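Long-range contacts in arsenite methyltransferase (Chlamydomonas reinhardtii, PDB 5EVJ), which probably methylates trivalent arsenic, transferring methyl groups from S-adenosyl-L-methionine to arsenic bound as its glutathione conjugate: residues Asp97-Ala102 / Ser126-Tyr131; Thr112-Thr117 / Thr144-Glu149. The protein carries 15 engineered substitutions. All blocks are in the same frame, centred on the assembly; numbering follows the deposited sequence.

Contact 1: residues Asp97-Ala102 / Ser126-Tyr131; sequences DAYVAA and SHADAY. Engineered in segment 97-102: Ala98 (natural residue Cys).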
loop_
_atom_site.group_PDB
_atom_site.type_symbol
_atom_site.label_atom_id
_atom_site.label_comp_id
_atom_site.label_asym_id
_atom_site.label_seq_id
_atom_site.Cartn_x
_atom_site.Cartn_y
_atom_site.Cartn_z
ATOM N N ASP A 97 -0.798 -10.164 7.792
ATOM C CA ASP A 97 0.042 -9.258 6.967
ATOM C C ASP A 97 1.238 -8.743 7.791
ATOM O O ASP A 97 2.331 -8.572 7.267
ATOM C CB ASP A 97 -0.771 -8.075 6.296
ATOM C CG ASP A 97 -1.751 -8.562 5.178
ATOM O OD1 ASP A 97 -1.606 -9.708 4.655
ATOM O OD2 ASP A 97 -2.665 -7.793 4.792
ATOM N N ALA A 98 1.028 -8.535 9.078
ATOM C CA ALA A 98 2.136 -8.077 9.932
ATOM C C ALA A 98 3.174 -9.186 10.088
ATOM O O ALA A 98 4.389 -8.914 10.140
ATOM C CB ALA A 98 1.609 -7.606 11.271
ATOM N N TYR A 99 2.712 -10.449 10.096
ATOM C CA TYR A 99 3.648 -11.567 10.251
ATOM C C TYR A 99 4.465 -11.701 9.007
ATOM O O TYR A 99 5.670 -11.858 9.052
ATOM C CB TYR A 99 2.891 -12.866 10.515
ATOM C CG TYR A 99 2.575 -13.102 11.998
ATOM C CD1 TYR A 99 2.046 -12.081 12.794
ATOM C CD2 TYR A 99 2.797 -14.348 12.607
ATOM C CE1 TYR A 99 1.742 -12.272 14.145
ATOM C CE2 TYR A 99 2.463 -14.552 13.977
ATOM C CZ TYR A 99 1.973 -13.505 14.735
ATOM O OH TYR A 99 1.653 -13.667 16.069
ATOM N N VAL A 100 3.822 -11.536 7.858
ATOM C CA VAL A 100 4.542 -11.591 6.631
ATOM C C VAL A 100 5.542 -10.455 6.556
ATOM O O VAL A 100 6.686 -10.640 6.143
ATOM C CB VAL A 100 3.586 -11.511 5.446
ATOM C CG1 VAL A 100 4.390 -11.364 4.151
ATOM C CG2 VAL A 100 2.690 -12.744 5.474
ATOM N N ALA A 101 5.111 -9.260 6.936
ATOM C CA ALA A 101 6.057 -8.123 6.857
ATOM C C ALA A 101 7.270 -8.316 7.817
ATOM O O ALA A 101 8.443 -8.025 7.475
ATOM C CB ALA A 101 5.306 -6.857 7.178
ATOM N N ALA A 102 6.964 -8.807 9.023
ATOM C CA ALA A 102 7.932 -9.006 10.081
ATOM C C ALA A 102 9.042 -9.868 9.502
ATOM O O ALA A 102 10.210 -9.625 9.746
ATOM C CB ALA A 102 7.279 -9.703 11.242
ATOM N N SER A 126 -0.255 -13.385 20.923
ATOM C CA SER A 126 0.073 -14.673 21.570
ATOM C C SER A 126 0.965 -15.522 20.697
ATOM O O SER A 126 1.715 -16.348 21.194
ATOM C CB SER A 126 -1.158 -15.492 21.989
ATOM O OG SER A 126 -1.919 -15.859 20.867
ATOM N N HIS A 127 0.924 -15.304 19.398
ATOM C CA HIS A 127 1.758 -16.140 18.555
ATOM C C HIS A 127 3.075 -15.511 18.202
ATOM O O HIS A 127 3.930 -16.166 17.604
ATOM C CB HIS A 127 0.990 -16.600 17.319
ATOM C CG HIS A 127 -0.110 -17.554 17.641
ATOM N ND1 HIS A 127 -1.321 -17.135 18.156
ATOM C CD2 HIS A 127 -0.174 -18.909 17.562
ATOM C CE1 HIS A 127 -2.095 -18.192 18.346
ATOM N NE2 HIS A 127 -1.428 -19.275 17.981
ATOM N N ALA A 128 3.277 -14.268 18.611
ATOM C CA ALA A 128 4.451 -13.532 18.111
ATOM C C ALA A 128 5.796 -14.192 18.387
ATOM O O ALA A 128 6.573 -14.433 17.438
ATOM C CB ALA A 128 4.458 -12.082 18.593
ATOM N N ASP A 129 6.093 -14.464 19.664
ATOM C CA ASP A 129 7.459 -14.800 20.049
ATOM C C ASP A 129 7.876 -16.065 19.376
ATOM O O ASP A 129 9.002 -16.168 18.774
ATOM C CB ASP A 129 7.632 -14.904 21.572
ATOM C CG ASP A 129 7.415 -13.546 22.295
ATOM O OD1 ASP A 129 7.876 -12.482 21.805
ATOM O OD2 ASP A 129 6.782 -13.545 23.376
ATOM N N ALA A 130 6.965 -17.035 19.467
ATOM C CA ALA A 130 7.233 -18.382 18.966
ATOM C C ALA A 130 7.468 -18.345 17.436
ATOM O O ALA A 130 8.334 -19.055 16.898
ATOM C CB ALA A 130 6.072 -19.317 19.327
ATOM N N TYR A 131 6.700 -17.503 16.737
ATOM C CA TYR A 131 6.863 -17.340 15.290
ATOM C C TYR A 131 8.234 -16.763 14.970
ATOM O O TYR A 131 9.046 -17.287 14.107
ATOM C CB TYR A 131 5.701 -16.483 14.769
ATOM C CG TYR A 131 5.890 -15.944 13.365
ATOM C CD1 TYR A 131 5.744 -16.784 12.247
ATOM C CD2 TYR A 131 6.221 -14.572 13.149
ATOM C CE1 TYR A 131 5.925 -16.275 10.962
ATOM C CE2 TYR A 131 6.378 -14.060 11.854
ATOM C CZ TYR A 131 6.229 -14.909 10.775
ATOM O OH TYR A 131 6.423 -14.429 9.516
#
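Tyr99 and Tyr131 lie against each other in opposite directions, each reaching back toward the other's backbone, and so join two helices of the Rossmann-type methyltransferase domain, 96-104 and 128-135, on one side of its sheet. The packing is tight where the rings meet. CD2 of Tyr99 sits 3.4 Å above the plane of the Tyr131 ring, over its centre, but the planes are inclined by 32°, and the ring centroids are 4.5 Å apart. With chi1 at 166°, the Tyr131 ring swings away from its own N and runs along Tyr99 to the other helix. There its hydroxyl donates to the main-chain O of Tyr99, OH to O 2.7 Å, from well above the carbonyl plane. A phenylalanine in place of Tyr131 would probably leave the Tyr99 carbonyl without its side-chain donor and lose the hydrogen bond that pins the end of this ring. At the ring edge, CB of Ala102 approaches CE2 of Tyr131 more loosely, at 4.5 Å, and Met143 of strand 143-147 touches both tyrosines. Tyr99 OH abuts the main chain of His127 and its CB, which lies at the edge of the Tyr99 ring. The looser, solvent side is the partly exposed His127 side chain beyond CB; its imidazole turns off to the carbonyl O of Val123, to which ND1 is hydrogen-bonded. The Tyr99 hydroxyl is hydrogen-bonded to the carbonyl O of Ala124, just before the second segment; Tyr99 OH also lies 3.1 Å from Ala128 N, but at too poor an angle for a hydrogen bond.

Contact 2: residues Thr112-Thr117 / Thr144-Glu149; sequences TGVDMT and TFIQGE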
loop_
_atom_site.group_PDB
_atom_site.type_symbol
_atom_site.label_atom_id
_atom_site.label_comp_id
_atom_site.label_asym_id
_atom_site.label_seq_id
_atom_site.Cartn_x
_atom_site.Cartn_y
_atom_site.Cartn_z
ATOM N N THR A 112 4.681 -2.468 13.278
ATOM C CA THR A 112 3.679 -2.099 14.208
ATOM C C THR A 112 2.284 -2.389 13.596
ATOM O O THR A 112 1.984 -2.034 12.449
ATOM C CB THR A 112 3.812 -0.623 14.567
ATOM O OG1 THR A 112 5.092 -0.380 15.179
ATOM C CG2 THR A 112 2.693 -0.165 15.515
ATOM N N GLY A 113 1.433 -3.053 14.357
ATOM C CA GLY A 113 0.056 -3.345 13.908
ATOM C C GLY A 113 -0.932 -2.629 14.837
ATOM O O GLY A 113 -0.761 -2.631 16.074
ATOM N N VAL A 114 -1.923 -1.975 14.242
ATOM C CA VAL A 114 -2.946 -1.266 14.973
ATOM C C VAL A 114 -4.237 -1.943 14.663
ATOM O O VAL A 114 -4.582 -2.065 13.506
ATOM C CB VAL A 114 -3.097 0.185 14.514
ATOM C CG1 VAL A 114 -4.258 0.844 15.235
ATOM C CG2 VAL A 114 -1.851 0.978 14.810
ATOM N N ASP A 115 -4.938 -2.449 15.673
ATOM C CA ASP A 115 -6.323 -2.874 15.423
ATOM C C ASP A 115 -7.350 -2.372 16.421
ATOM O O ASP A 115 -6.993 -1.850 17.483
ATOM C CB ASP A 115 -6.469 -4.359 15.172
ATOM C CG ASP A 115 -7.761 -4.685 14.335
ATOM O OD1 ASP A 115 -8.840 -4.822 14.955
ATOM O OD2 ASP A 115 -7.702 -4.814 13.092
ATOM N N MET A 116 -8.614 -2.471 16.025
ATOM C CA MET A 116 -9.706 -1.872 16.776
ATOM C C MET A 116 -10.209 -2.864 17.834
ATOM O O MET A 116 -10.657 -2.447 18.915
ATOM C CB MET A 116 -10.836 -1.449 15.826
ATOM C CG MET A 116 -11.912 -0.577 16.481
ATOM S SD MET A 116 -13.580 -0.710 15.761
ATOM C CE MET A 116 -14.226 -2.289 16.350
ATOM N N THR A 117 -10.080 -4.161 17.518
ATOM C CA THR A 117 -10.650 -5.300 18.286
ATOM C C THR A 117 -9.661 -6.128 19.162
ATOM O O THR A 117 -8.803 -6.829 18.615
ATOM C CB THR A 117 -11.382 -6.220 17.297
ATOM O OG1 THR A 117 -12.188 -5.385 16.480
ATOM C CG2 THR A 117 -12.287 -7.231 17.987
ATOM N N THR A 144 5.004 -5.233 17.246
ATOM C CA THR A 144 4.358 -4.526 18.305
ATOM C C THR A 144 2.944 -4.411 17.778
ATOM O O THR A 144 2.708 -3.896 16.668
ATOM C CB THR A 144 4.937 -3.102 18.501
ATOM O OG1 THR A 144 6.375 -3.150 18.643
ATOM C CG2 THR A 144 4.318 -2.372 19.727
ATOM N N PHE A 145 1.997 -4.945 18.535
ATOM C CA PHE A 145 0.606 -4.758 18.218
ATOM C C PHE A 145 -0.004 -3.833 19.222
ATOM O O PHE A 145 0.165 -4.036 20.386
ATOM C CB PHE A 145 -0.059 -6.101 18.270
ATOM C CG PHE A 145 0.427 -7.013 17.196
ATOM C CD1 PHE A 145 0.005 -6.821 15.854
ATOM C CD2 PHE A 145 1.330 -8.006 17.483
ATOM C CE1 PHE A 145 0.487 -7.635 14.851
ATOM C CE2 PHE A 145 1.812 -8.837 16.489
ATOM C CZ PHE A 145 1.371 -8.673 15.173
ATOM N N ILE A 146 -0.686 -2.782 18.777
ATOM C CA ILE A 146 -1.369 -1.917 19.728
ATOM C C ILE A 146 -2.827 -1.751 19.356
ATOM O O ILE A 146 -3.213 -1.927 18.194
ATOM C CB ILE A 146 -0.671 -0.547 19.906
ATOM C CG1 ILE A 146 -0.779 0.308 18.661
ATOM C CG2 ILE A 146 0.812 -0.726 20.220
ATOM C CD1 ILE A 146 0.429 1.195 18.510
ATOM N N GLN A 147 -3.619 -1.374 20.352
ATOM C CA GLN A 147 -5.039 -1.216 20.209
ATOM C C GLN A 147 -5.366 0.210 19.843
ATOM O O GLN A 147 -4.975 1.147 20.540
ATOM C CB GLN A 147 -5.741 -1.587 21.521
ATOM C CG GLN A 147 -7.247 -1.330 21.544
ATOM C CD GLN A 147 -8.054 -2.576 21.941
ATOM O OE1 GLN A 147 -8.996 -2.947 21.242
ATOM N NE2 GLN A 147 -7.682 -3.233 23.062
ATOM N N GLY A 148 -6.180 0.394 18.807
ATOM C CA GLY A 148 -6.396 1.774 18.347
ATOM C C GLY A 148 -7.393 1.945 17.258
ATOM O O GLY A 148 -7.913 0.987 16.730
ATOM N N GLU A 149 -7.662 3.193 16.924
ATOM C CA GLU A 149 -8.421 3.480 15.747
ATOM C C GLU A 149 -7.539 3.987 14.625
ATOM O O GLU A 149 -6.827 5.006 14.756
ATOM C CB GLU A 149 -9.460 4.518 16.030
ATOM C CG GLU A 149 -10.634 4.030 16.869
ATOM C CD GLU A 149 -11.411 5.227 17.403
ATOM O OE1 GLU A 149 -10.805 6.089 18.096
ATOM O OE2 GLU A 149 -12.615 5.331 17.095
#
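Gly113 uses both its N and its O on strand 143-147, the N donating to Thr144 O (2.8 Å) and the O accepting from Ile146 N (2.7 Å). The same parallel ladder continues with Asp115, whose N reaches Ile146 O at 3.1 Å and whose O takes the N-H of Gly148 at 2.7 Å, this last donor tilted 32° from the carbonyl plane. CA-H...O contacts fill in between these bonds, among them Val114 CA to Ile146 O. Apolar packing differs on the two faces. On one, Ile146 holds CG1 between its backbone N and carbonyl carbon (chi1 68°), bringing CG1 within 4.1 Å of Val114 CG2 and extending CD1 to Thr112 CG2; Val114 CG1 meets the main chain of Gly148. On the other, the Phe145 ring brings CD1 to 4.0 Å from Gly113 CA, close against the glycine, which has no side chain between the ring and the strand. Polar side-chain bonding gathers at the strand end: Asp115 OD1 accepts from Thr117 N (2.9 Å) through its anti lone pair, an Asx turn leading into helix 118-126, while OD2 accepts from Gly93 N. An acidic residue ending the second strand beside a glycine-rich loop is typical of the Rossmann-like fold of S-adenosylmethionine-dependent methyltransferases, where such a residue commonly binds the cofactor ribose; the position of Asp115 is consistent with that role.

Both contacts belong to the methyltransferase domain, and their segments alternate along the chain: helix 96-104 leads into strand 110-115, and helix 128-135 into strand 143-147. Contact 1 is buried and joins helices through aromatic side chains and one side-chain-to-backbone hydrogen bond. Contact 2, more exposed, pairs 143-147, an edge strand of the sheet within this chain, with its inner neighbour, and regular main-chain hydrogen bonds do most of the work. Their centres are 14 Å apart, yet they touch through Phe145, whose CE1 lies 3.8 Å from CB of engineered Ala98 and whose CZ packs on CE1 of Tyr99. One aromatic ring of the edge strand thus ties the sheet to the helical layer.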